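Local atomic coordinates of cytochrome P450 (Bacillus megaterium, PDB entry 5L92), a protein that binds corticosterone beside its haem and oxidises steroids, in keeping with the monooxygenase activity of cytochrome P450 enzymes. Residues F26-E31 with V46-H51; K56-Q61 with V300-K305; I168-S173 with E181-E186; T196-I201 with D212-L217. One frame throughout, in Å; residues are numbered along the deposited sequence.

Interaction 1 of 4, residues F26-E31 with V46-H51; sequences FSWYEE and VWDVFH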
# COMPACT_ATOMS: atom_id res chain seq x y z
N PHE A 26 9.48 -3.35 -15.33
CA PHE A 26 8.47 -3.93 -16.22
C PHE A 26 9.05 -4.69 -17.41
O PHE A 26 8.40 -5.60 -17.90
CB PHE A 26 7.50 -2.82 -16.67
CG PHE A 26 7.01 -1.97 -15.49
CD1 PHE A 26 6.15 -2.50 -14.58
CD2 PHE A 26 7.45 -0.68 -15.32
CE1 PHE A 26 5.70 -1.74 -13.50
CE2 PHE A 26 7.01 0.07 -14.26
CZ PHE A 26 6.16 -0.48 -13.34
N SER A 27 10.27 -4.38 -17.84
CA SER A 27 10.89 -5.20 -18.89
C SER A 27 11.21 -6.60 -18.38
O SER A 27 11.00 -7.59 -19.09
CB SER A 27 12.16 -4.51 -19.41
OG SER A 27 11.81 -3.43 -20.23
N TRP A 28 11.70 -6.70 -17.15
CA TRP A 28 11.90 -7.98 -16.49
C TRP A 28 10.60 -8.78 -16.38
O TRP A 28 10.57 -9.97 -16.73
CB TRP A 28 12.48 -7.77 -15.11
CG TRP A 28 12.74 -9.07 -14.34
CD1 TRP A 28 13.51 -10.13 -14.77
CD2 TRP A 28 12.22 -9.44 -13.05
NE1 TRP A 28 13.50 -11.13 -13.81
CE2 TRP A 28 12.72 -10.74 -12.76
CE3 TRP A 28 11.38 -8.82 -12.12
CZ2 TRP A 28 12.44 -11.39 -11.56
CZ3 TRP A 28 11.10 -9.48 -10.93
CH2 TRP A 28 11.62 -10.76 -10.67
N TYR A 29 9.54 -8.16 -15.83
CA TYR A 29 8.23 -8.80 -15.77
C TYR A 29 7.82 -9.35 -17.13
O TYR A 29 7.33 -10.48 -17.24
CB TYR A 29 7.15 -7.82 -15.29
CG TYR A 29 7.23 -7.22 -13.89
CD1 TYR A 29 7.97 -7.81 -12.88
CD2 TYR A 29 6.50 -6.07 -13.59
CE1 TYR A 29 8.03 -7.23 -11.61
CE2 TYR A 29 6.55 -5.50 -12.36
CZ TYR A 29 7.30 -6.09 -11.35
OH TYR A 29 7.33 -5.52 -10.11
N GLU A 30 7.95 -8.54 -18.17
CA GLU A 30 7.53 -8.95 -19.51
C GLU A 30 8.32 -10.16 -19.99
O GLU A 30 7.75 -11.14 -20.47
CB GLU A 30 7.68 -7.79 -20.48
CG GLU A 30 7.36 -8.12 -21.94
CD GLU A 30 7.50 -6.90 -22.81
OE1 GLU A 30 8.62 -6.36 -22.90
OE2 GLU A 30 6.48 -6.45 -23.38
N GLU A 31 9.65 -10.09 -19.89
CA GLU A 31 10.50 -11.23 -20.21
C GLU A 31 9.97 -12.51 -19.56
O GLU A 31 9.79 -13.53 -20.23
CB GLU A 31 11.95 -10.97 -19.74
CG GLU A 31 12.97 -12.05 -20.15
CD GLU A 31 13.10 -12.21 -21.66
OE1 GLU A 31 12.94 -11.21 -22.40
OE2 GLU A 31 13.34 -13.35 -22.12
N VAL A 46 12.03 -18.61 -3.75
CA VAL A 46 10.59 -18.40 -3.90
C VAL A 46 10.17 -18.85 -5.29
O VAL A 46 10.96 -18.87 -6.23
CB VAL A 46 10.16 -16.91 -3.66
CG1 VAL A 46 10.47 -16.44 -2.25
CG2 VAL A 46 10.80 -15.99 -4.68
N TRP A 47 8.89 -19.18 -5.42
CA TRP A 47 8.22 -19.28 -6.71
C TRP A 47 7.65 -17.91 -7.08
O TRP A 47 6.73 -17.44 -6.43
CB TRP A 47 7.06 -20.27 -6.67
CG TRP A 47 7.41 -21.64 -6.52
CD1 TRP A 47 7.50 -22.33 -5.36
CD2 TRP A 47 7.74 -22.55 -7.56
NE1 TRP A 47 7.82 -23.63 -5.60
CE2 TRP A 47 8.00 -23.79 -6.95
CE3 TRP A 47 7.82 -22.45 -8.95
CZ2 TRP A 47 8.35 -24.92 -7.68
CZ3 TRP A 47 8.17 -23.58 -9.68
CH2 TRP A 47 8.43 -24.81 -9.04
N ASP A 48 8.21 -17.30 -8.11
CA ASP A 48 7.64 -16.11 -8.72
C ASP A 48 6.47 -16.47 -9.63
O ASP A 48 6.50 -17.49 -10.33
CB ASP A 48 8.71 -15.39 -9.52
CG ASP A 48 9.77 -14.78 -8.65
OD1 ASP A 48 9.46 -14.27 -7.56
OD2 ASP A 48 10.93 -14.81 -9.07
N VAL A 49 5.41 -15.65 -9.59
CA VAL A 49 4.22 -15.82 -10.44
C VAL A 49 3.94 -14.49 -11.14
O VAL A 49 3.58 -13.49 -10.49
CB VAL A 49 3.02 -16.28 -9.60
CG1 VAL A 49 1.77 -16.38 -10.44
CG2 VAL A 49 3.34 -17.63 -8.94
N PHE A 50 4.06 -14.48 -12.47
CA PHE A 50 4.07 -13.23 -13.22
C PHE A 50 2.85 -12.99 -14.10
O PHE A 50 2.64 -11.86 -14.53
CB PHE A 50 5.31 -13.17 -14.12
CG PHE A 50 6.62 -13.08 -13.37
CD1 PHE A 50 7.07 -11.88 -12.87
CD2 PHE A 50 7.43 -14.19 -13.22
CE1 PHE A 50 8.30 -11.80 -12.17
CE2 PHE A 50 8.64 -14.11 -12.55
CZ PHE A 50 9.07 -12.91 -12.02
N HIS A 51 2.10 -14.01 -14.44
CA HIS A 51 0.98 -13.82 -15.33
C HIS A 51 -0.30 -13.65 -14.54
O HIS A 51 -0.42 -14.10 -13.40
CB HIS A 51 0.85 -14.97 -16.34
CG HIS A 51 0.48 -16.29 -15.74
ND1 HIS A 51 1.17 -16.86 -14.69
CD2 HIS A 51 -0.49 -17.17 -16.08
CE1 HIS A 51 0.63 -18.04 -14.41
NE2 HIS A 51 -0.38 -18.24 -15.23

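Interaction 2 of 4, residues K56-Q61 with V300-K305; sequences KEVLEQ and VTLAGK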
# COMPACT_ATOMS: atom_id res chain seq x y z
N LYS A 56 -3.99 -14.18 -9.97
CA LYS A 56 -5.38 -14.32 -9.56
C LYS A 56 -5.61 -15.62 -8.80
O LYS A 56 -6.25 -15.63 -7.75
CB LYS A 56 -6.29 -14.26 -10.79
CG LYS A 56 -7.78 -14.53 -10.48
CD LYS A 56 -8.70 -14.23 -11.67
CE LYS A 56 -8.73 -15.37 -12.68
NZ LYS A 56 -9.58 -16.48 -12.18
N GLU A 57 -5.10 -16.74 -9.34
CA GLU A 57 -5.33 -18.04 -8.73
C GLU A 57 -4.67 -18.14 -7.35
O GLU A 57 -5.27 -18.65 -6.40
CB GLU A 57 -4.81 -19.14 -9.65
CG GLU A 57 -5.23 -20.53 -9.29
CD GLU A 57 -5.14 -21.49 -10.48
OE1 GLU A 57 -4.45 -21.14 -11.47
OE2 GLU A 57 -5.75 -22.58 -10.43
N VAL A 58 -3.44 -17.64 -7.23
CA VAL A 58 -2.73 -17.68 -5.96
C VAL A 58 -3.50 -16.92 -4.91
O VAL A 58 -3.63 -17.38 -3.76
CB VAL A 58 -1.30 -17.16 -6.10
CG1 VAL A 58 -0.69 -16.82 -4.70
CG2 VAL A 58 -0.43 -18.21 -6.85
N LEU A 59 -4.00 -15.72 -5.26
CA LEU A 59 -4.70 -14.89 -4.28
C LEU A 59 -6.12 -15.37 -4.00
O LEU A 59 -6.62 -15.13 -2.90
CB LEU A 59 -4.73 -13.42 -4.73
CG LEU A 59 -3.41 -12.67 -4.78
CD1 LEU A 59 -3.65 -11.25 -5.24
CD2 LEU A 59 -2.67 -12.71 -3.43
N GLU A 60 -6.80 -16.02 -4.95
CA GLU A 60 -8.14 -16.53 -4.64
C GLU A 60 -8.09 -17.81 -3.82
O GLU A 60 -8.98 -18.06 -3.00
CB GLU A 60 -8.93 -16.80 -5.92
CG GLU A 60 -9.63 -15.57 -6.45
CD GLU A 60 -10.22 -15.77 -7.84
OE1 GLU A 60 -10.25 -16.92 -8.34
OE2 GLU A 60 -10.66 -14.77 -8.44
N GLN A 61 -7.07 -18.65 -4.02
CA GLN A 61 -7.06 -19.97 -3.39
C GLN A 61 -6.41 -19.89 -2.00
O GLN A 61 -5.31 -20.37 -1.75
CB GLN A 61 -6.38 -20.97 -4.30
CG GLN A 61 -7.19 -21.28 -5.54
CD GLN A 61 -6.77 -22.58 -6.16
OE1 GLN A 61 -5.73 -22.65 -6.83
NE2 GLN A 61 -7.54 -23.63 -5.92
N VAL A 300 0.70 -28.45 -4.74
CA VAL A 300 -0.22 -27.95 -5.74
C VAL A 300 0.54 -27.74 -7.03
O VAL A 300 1.71 -27.37 -7.03
CB VAL A 300 -0.90 -26.64 -5.28
CG1 VAL A 300 0.15 -25.53 -5.02
CG2 VAL A 300 -1.92 -26.21 -6.33
N THR A 301 -0.16 -27.95 -8.14
CA THR A 301 0.34 -27.64 -9.46
C THR A 301 -0.23 -26.29 -9.87
O THR A 301 -1.42 -26.03 -9.68
CB THR A 301 -0.03 -28.75 -10.44
OG1 THR A 301 0.55 -29.98 -9.97
CG2 THR A 301 0.50 -28.45 -11.88
N LEU A 302 0.64 -25.40 -10.35
CA LEU A 302 0.25 -24.04 -10.74
C LEU A 302 0.90 -23.80 -12.09
O LEU A 302 2.13 -23.83 -12.18
CB LEU A 302 0.71 -22.99 -9.72
CG LEU A 302 0.33 -21.53 -10.06
CD1 LEU A 302 -1.17 -21.33 -9.89
CD2 LEU A 302 1.09 -20.48 -9.24
N ALA A 303 0.09 -23.65 -13.14
CA ALA A 303 0.61 -23.54 -14.52
C ALA A 303 1.63 -24.64 -14.84
O ALA A 303 2.69 -24.41 -15.44
CB ALA A 303 1.22 -22.16 -14.75
N GLY A 304 1.32 -25.87 -14.41
CA GLY A 304 2.16 -27.00 -14.78
C GLY A 304 3.41 -27.18 -13.96
O GLY A 304 4.19 -28.11 -14.24
N LYS A 305 3.64 -26.33 -12.96
CA LYS A 305 4.75 -26.45 -12.04
C LYS A 305 4.26 -27.04 -10.73
O LYS A 305 3.11 -26.83 -10.34
CB LYS A 305 5.39 -25.08 -11.80
CG LYS A 305 6.08 -24.49 -13.04
CD LYS A 305 7.42 -25.19 -13.29
CE LYS A 305 8.07 -24.68 -14.57
NZ LYS A 305 8.86 -23.45 -14.30

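Interaction 3 of 4, residues I168-S173 with E181-E186; sequences IVAGPS and EKLQQE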
# COMPACT_ATOMS: atom_id res chain seq x y z
N ILE A 168 9.55 -0.95 9.20
CA ILE A 168 8.79 -2.18 9.00
C ILE A 168 8.70 -2.55 7.52
O ILE A 168 8.77 -3.73 7.16
CB ILE A 168 7.39 -2.09 9.64
CG1 ILE A 168 7.48 -2.01 11.16
CG2 ILE A 168 6.56 -3.31 9.28
CD1 ILE A 168 8.16 -3.22 11.81
N VAL A 169 8.50 -1.56 6.62
CA VAL A 169 8.40 -1.93 5.20
C VAL A 169 9.75 -1.91 4.49
O VAL A 169 9.83 -2.28 3.30
CB VAL A 169 7.37 -1.05 4.43
CG1 VAL A 169 5.95 -1.16 5.04
CG2 VAL A 169 7.83 0.38 4.32
N ALA A 170 10.82 -1.51 5.17
CA ALA A 170 12.13 -1.37 4.54
C ALA A 170 12.66 -2.69 3.99
O ALA A 170 12.48 -3.76 4.59
CB ALA A 170 13.12 -0.77 5.53
N GLY A 171 13.23 -2.62 2.81
CA GLY A 171 13.99 -3.71 2.24
C GLY A 171 15.47 -3.47 2.40
O GLY A 171 15.94 -2.36 2.62
N PRO A 172 16.25 -4.54 2.31
CA PRO A 172 17.68 -4.43 2.56
C PRO A 172 18.42 -3.74 1.42
O PRO A 172 18.00 -3.77 0.26
CB PRO A 172 18.11 -5.89 2.70
CG PRO A 172 17.18 -6.59 1.76
CD PRO A 172 15.86 -5.89 1.89
N SER A 173 19.52 -3.08 1.75
CA SER A 173 20.33 -2.37 0.76
C SER A 173 21.18 -3.34 -0.05
O SER A 173 21.41 -3.12 -1.21
CB SER A 173 21.16 -1.26 1.38
OG SER A 173 21.65 -1.62 2.64
N GLU A 181 20.59 -9.39 8.59
CA GLU A 181 20.31 -9.71 9.98
C GLU A 181 20.19 -8.45 10.82
O GLU A 181 19.45 -8.43 11.81
CB GLU A 181 21.38 -10.65 10.55
CG GLU A 181 21.09 -12.13 10.29
CD GLU A 181 22.31 -13.02 10.51
OE1 GLU A 181 23.20 -12.64 11.31
OE2 GLU A 181 22.38 -14.10 9.88
N LYS A 182 20.92 -7.39 10.46
CA LYS A 182 20.75 -6.12 11.16
C LYS A 182 19.37 -5.53 10.91
O LYS A 182 18.80 -4.89 11.80
CB LYS A 182 21.82 -5.12 10.72
CG LYS A 182 21.74 -3.79 11.49
CD LYS A 182 22.85 -2.82 11.08
CE LYS A 182 22.69 -1.47 11.76
NZ LYS A 182 23.72 -0.48 11.31
N LEU A 183 18.84 -5.72 9.73
CA LEU A 183 17.55 -5.17 9.40
C LEU A 183 16.48 -5.92 10.09
O LEU A 183 15.58 -5.34 10.59
CB LEU A 183 17.34 -5.16 7.91
CG LEU A 183 16.01 -4.57 7.49
CD1 LEU A 183 16.00 -3.10 7.68
CD2 LEU A 183 15.72 -4.96 6.06
N GLN A 184 16.60 -7.23 10.17
CA GLN A 184 15.66 -8.03 10.88
C GLN A 184 15.62 -7.54 12.29
O GLN A 184 14.59 -7.46 12.86
CB GLN A 184 16.06 -9.50 10.92
CG GLN A 184 16.06 -10.23 9.61
CD GLN A 184 14.67 -10.22 8.96
OE1 GLN A 184 14.61 -10.05 7.63
NE2 GLN A 184 13.66 -10.37 9.66
N GLN A 185 16.76 -7.23 12.87
CA GLN A 185 16.80 -6.76 14.24
C GLN A 185 16.10 -5.47 14.41
O GLN A 185 15.42 -5.26 15.38
CB GLN A 185 18.22 -6.59 14.76
CG GLN A 185 18.95 -7.87 15.00
CD GLN A 185 20.38 -7.65 15.40
OE1 GLN A 185 20.80 -6.57 15.75
NE2 GLN A 185 21.13 -8.69 15.34
N GLU A 186 16.31 -4.60 13.45
CA GLU A 186 15.71 -3.28 13.54
C GLU A 186 14.21 -3.37 13.35
O GLU A 186 13.46 -2.58 13.94
CB GLU A 186 16.36 -2.33 12.53
CG GLU A 186 16.07 -0.83 12.77
CD GLU A 186 16.77 -0.24 14.00
OE1 GLU A 186 17.65 -0.94 14.56
OE2 GLU A 186 16.43 0.92 14.41

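Interaction 4 of 4, residues T196-I201 with D212-L217; sequences TYFYRI and DIISVL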
# COMPACT_ATOMS: atom_id res chain seq x y z
N THR A 196 4.26 -1.56 22.18
CA THR A 196 4.14 -0.97 23.51
C THR A 196 3.47 0.39 23.43
O THR A 196 2.69 0.74 24.32
CB THR A 196 5.51 -0.88 24.23
OG1 THR A 196 6.45 -0.17 23.43
CG2 THR A 196 6.07 -2.23 24.49
N TYR A 197 3.72 1.13 22.35
CA TYR A 197 2.94 2.34 22.08
C TYR A 197 1.45 2.04 22.15
O TYR A 197 0.71 2.71 22.88
CB TYR A 197 3.29 2.92 20.69
CG TYR A 197 2.56 4.20 20.40
CD1 TYR A 197 1.30 4.20 19.82
CD2 TYR A 197 3.12 5.42 20.74
CE1 TYR A 197 0.63 5.36 19.59
CE2 TYR A 197 2.48 6.59 20.50
CZ TYR A 197 1.22 6.57 19.93
OH TYR A 197 0.54 7.74 19.69
N PHE A 198 0.99 1.04 21.41
CA PHE A 198 -0.45 0.84 21.33
C PHE A 198 -1.03 0.17 22.58
O PHE A 198 -2.23 0.32 22.84
CB PHE A 198 -0.81 0.06 20.07
CG PHE A 198 -0.99 0.95 18.86
CD1 PHE A 198 -2.12 1.74 18.74
CD2 PHE A 198 -0.01 1.03 17.89
CE1 PHE A 198 -2.30 2.60 17.66
CE2 PHE A 198 -0.16 1.86 16.80
CZ PHE A 198 -1.30 2.66 16.67
N TYR A 199 -0.25 -0.58 23.35
CA TYR A 199 -0.79 -1.04 24.63
C TYR A 199 -1.10 0.12 25.54
O TYR A 199 -2.12 0.11 26.24
CB TYR A 199 0.17 -2.01 25.30
CG TYR A 199 0.01 -3.41 24.76
CD1 TYR A 199 -1.18 -4.09 24.95
CD2 TYR A 199 1.01 -4.04 24.05
CE1 TYR A 199 -1.36 -5.35 24.48
CE2 TYR A 199 0.84 -5.33 23.57
CZ TYR A 199 -0.36 -5.98 23.80
OH TYR A 199 -0.60 -7.24 23.33
N ARG A 200 -0.25 1.15 25.54
CA ARG A 200 -0.56 2.36 26.30
C ARG A 200 -1.83 3.03 25.78
O ARG A 200 -2.77 3.29 26.54
CB ARG A 200 0.62 3.32 26.27
CG ARG A 200 0.44 4.57 27.12
CD ARG A 200 1.70 5.40 27.18
NE ARG A 200 2.29 5.67 25.88
CZ ARG A 200 1.84 6.58 25.02
NH1 ARG A 200 0.75 7.32 25.29
NH2 ARG A 200 2.47 6.74 23.87
N ILE A 201 -1.94 3.25 24.49
CA ILE A 201 -3.14 3.81 23.93
C ILE A 201 -4.40 3.06 24.39
O ILE A 201 -5.40 3.64 24.73
CB ILE A 201 -3.10 3.79 22.39
CG1 ILE A 201 -1.93 4.57 21.87
CG2 ILE A 201 -4.38 4.33 21.83
CD1 ILE A 201 -1.95 6.00 22.24
N ASP A 212 -13.33 6.64 17.71
CA ASP A 212 -12.25 6.06 16.93
C ASP A 212 -12.40 4.55 16.93
O ASP A 212 -13.14 3.98 17.73
CB ASP A 212 -10.86 6.46 17.47
CG ASP A 212 -10.73 6.22 18.99
OD1 ASP A 212 -10.68 5.04 19.41
OD2 ASP A 212 -10.64 7.20 19.74
N ILE A 213 -11.66 3.89 16.05
CA ILE A 213 -11.88 2.47 15.87
C ILE A 213 -11.20 1.63 16.95
O ILE A 213 -11.54 0.46 17.12
CB ILE A 213 -11.43 2.01 14.48
CG1 ILE A 213 -11.89 0.58 14.24
CG2 ILE A 213 -9.93 2.14 14.32
CD1 ILE A 213 -12.13 0.24 12.85
N ILE A 214 -10.25 2.18 17.69
CA ILE A 214 -9.72 1.44 18.83
C ILE A 214 -10.78 1.33 19.92
O ILE A 214 -11.04 0.24 20.45
CB ILE A 214 -8.43 2.10 19.35
CG1 ILE A 214 -7.35 1.97 18.28
CG2 ILE A 214 -8.00 1.46 20.71
CD1 ILE A 214 -6.02 2.52 18.71
N SER A 215 -11.41 2.46 20.27
CA SER A 215 -12.56 2.45 21.18
C SER A 215 -13.63 1.50 20.68
O SER A 215 -14.19 0.72 21.45
CB SER A 215 -13.13 3.86 21.32
OG SER A 215 -12.18 4.77 21.84
N VAL A 216 -13.92 1.53 19.38
CA VAL A 216 -15.01 0.70 18.89
C VAL A 216 -14.69 -0.77 19.08
O VAL A 216 -15.59 -1.56 19.34
CB VAL A 216 -15.31 1.03 17.42
CG1 VAL A 216 -16.29 0.02 16.87
CG2 VAL A 216 -15.90 2.43 17.32
N LEU A 217 -13.42 -1.17 18.96
CA LEU A 217 -13.10 -2.58 19.11
C LEU A 217 -13.04 -2.99 20.57
O LEU A 217 -13.36 -4.14 20.89
CB LEU A 217 -11.77 -2.89 18.46
CG LEU A 217 -11.79 -2.76 16.95
CD1 LEU A 217 -10.40 -2.42 16.48
CD2 LEU A 217 -12.30 -4.06 16.37

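Interaction 1 of 4, residues F26-E31 with V46-H51
Phe-50 drives its ring edge into the face of Trp-28, an edge-to-face aromatic pair with planes at 85° and centroids 5.0 Å apart. The CB of Phe-50 leaves the chain toward helix 26-33, and with CG anti to the carbonyl carbon (chi1 -67°) the ring stands out toward both aromatic residues. Along the near edge, Phe-50 CD1 comes 4.2 Å from Tyr-29 CD1. The next atom, Phe-50 CE1, touches both partners, lying 3.8 Å from Trp-28 CH2 and 4.1 Å from Tyr-29 CD1. At the tip, Phe-50 CZ reaches 3.6 Å from Trp-28 CH2, sitting above the six-membered ring but displaced toward its rim. In the usual P450 lettering this joins the A helix to the residue just past the second strand of the mixed beta sheet, close to where the B helix starts. Trp-316 stacks on Phe-50 and also meets the rings of Trp-28 and Tyr-29, making a cluster of four aromatic side chains. With Trp-28 cut back to an alanine, the tip of Phe-50 would probably lose the face it presses on, opening a gap between helix 26-33 and the chain just past strand 46-49. Asp-48, 4.4 Å from Trp-28 CH2 through OD2, is bound instead by a salt bridge to Arg-44 and a hydrogen bond from Trp-316 NE1. The hydroxyl of Tyr-29 is hydrogen-bonded to Gln-290.

Interaction 2 of 4, residues K56-Q61 with V300-K305
Leu-302 has CG anti to its own backbone N (chi1 -180°), a setting that turns its branched end toward the helix ending at Glu-60 and gives each methyl a separate partner there. On the helix, Val-58 has CG1 anti to the backbone N (chi1 164°), which leaves CG2 beside that N and facing the strand. The result is a methyl-to-methyl contact, Val-58 CG2 to Leu-302 CD2 at 3.6 Å, with the two side chains crossing at about a right angle. Glu-57, one residue earlier, makes a different kind of approach: its extended chain runs alongside Leu-302 in the opposite sense, and Glu-57 OE1 comes 3.6 Å from Leu-302 CD1. That is van der Waals contact between a carboxylate and a methyl, with Glu-57 CD 4.0 Å from Leu-302 CD1. No hydrogen bond crosses between the segments; the touch is van der Waals. Just beyond Leu-302 the chain folds back in a type I' turn over Ala-303 and Gly-304, both with positive phi; the backbone bonds joining Leu-302 and Lys-305 close it into a tight beta hairpin. The contact therefore sets this small hairpin against the B helix of the P450 fold. Val-58 also packs on Arg-294, a haem-binding residue of strand 294-296, while Leu-302 touches Leu-307 on the returning hairpin strand and Val-49 on strand 46-49, so the pair lies where helix 52-60, the hairpin and the large mixed sheet converge.

Interaction 3 of 4, residues I168-S173 with E181-E186
Leu-183 plugs its two methyls against the chain that leaves helix 158-169, which in P450 terms places the contact between the F/G loop and the G helix. Leu-183 CD2 does most of the touching, resting mainly on backbone atoms: it lies 3.8 Å from both Ala-170 O and Pro-172 N, and close to Gly-171 C between them. The apolar flanks come from Ala-170, whose CB points to the helix and stands 4.3 Å from Leu-183 CD1, and from the Pro-172 ring, whose CB is 4.2 Å from Leu-183 CD2. Leu-183 reaches the loop because CG is anti to the backbone N (chi1 -179°), which carries the branch out from the helix toward this bend. Further out, polar bonds hold the helix end and the loop after it. Gly-171 makes a backbone hydrogen bond with Glu-388, and Ser-389 OG binds the carbonyl of Val-169, tying both to a distant part of the chain. Ile-168, the last-but-one residue of the preceding helix, packs on Ala-190, Asn-191 and Leu-194 of helix 177-207 and touches the bound corticosterone, so the contact lies next to the wall of the substrate pocket. One turn beyond Leu-183 on helix 177-207, Lys-187 NZ is hydrogen-bonded to two carbonyl oxygens where helix 158-169 ends, Ile-168 O and Ala-170 O.

Interaction 4 of 4, residues T196-I201 with D212-L217
The Phe-198 ring meets Ile-214 at its edge, close to the ring plane: Ile-214 CD1 lies 3.9 Å from Phe-198 CE1 and 4.0 Å from Phe-198 CD1. One face of the same ring carries the neighbouring Tyr-197, whose CD1 sits over its centre, 3.9 Å above the plane. The ring is thus held by an aromatic residue over a face and by an aliphatic tip at the rim. Ile-214 reaches that far because CG1 is beside the backbone N (chi1 -66°) and the chain is extended beyond it, carrying CD1 toward helix 177-207. There Ile-214 CD1 wedges between two residues, its second partner being Ile-201 CG2 at 4.0 Å, and the Ile-214 side chain crosses both at about a right angle. The interface is apolar throughout; the polar work is done at the start of helix 213-222, where Asp-212 is the N-cap. Asp-212 OD1 accepts from Ser-215 N at 2.8 Å, nearly straight at the hydrogen (171°), and also from Ser-215 OG at 2.9 Å, which approaches from above the carboxylate plane. The other oxygen, OD2, forms a salt bridge with Lys-205. This cap fixes the first turn, which bears Ile-214. In family terms the contact packs the G helix on the H helix across the short link between them, while helix 229-245, the first part of the long distal helix of the fold, adds Ser-236 and Ile-237 against Phe-198, with Ser-236 also touching Ile-214.

Interactions 1, 2 and 4 are buried, whereas interaction 3 lies at the surface. Interactions 1 and 2 are neighbours: strand 46-49 leads into helix 52-60, and Val-49 CG2 packs 3.6 Å from Leu-302 CD2, so this strand of the mixed sheet touches the hairpin of interaction 2. Interactions 3 and 4 share helix 177-207, but with centres about 26 Å apart they do not touch; interaction 4 lies across the chain's centre from interaction 1. Chemistry follows place: aromatic edge-to-face packing in interaction 1, methyl and carboxylate contacts with one leucine in 2, a leucine against loop backbone and two small side chains in 3, an isoleucine wedge between helices in 4. None has a hydrogen bond between its segments.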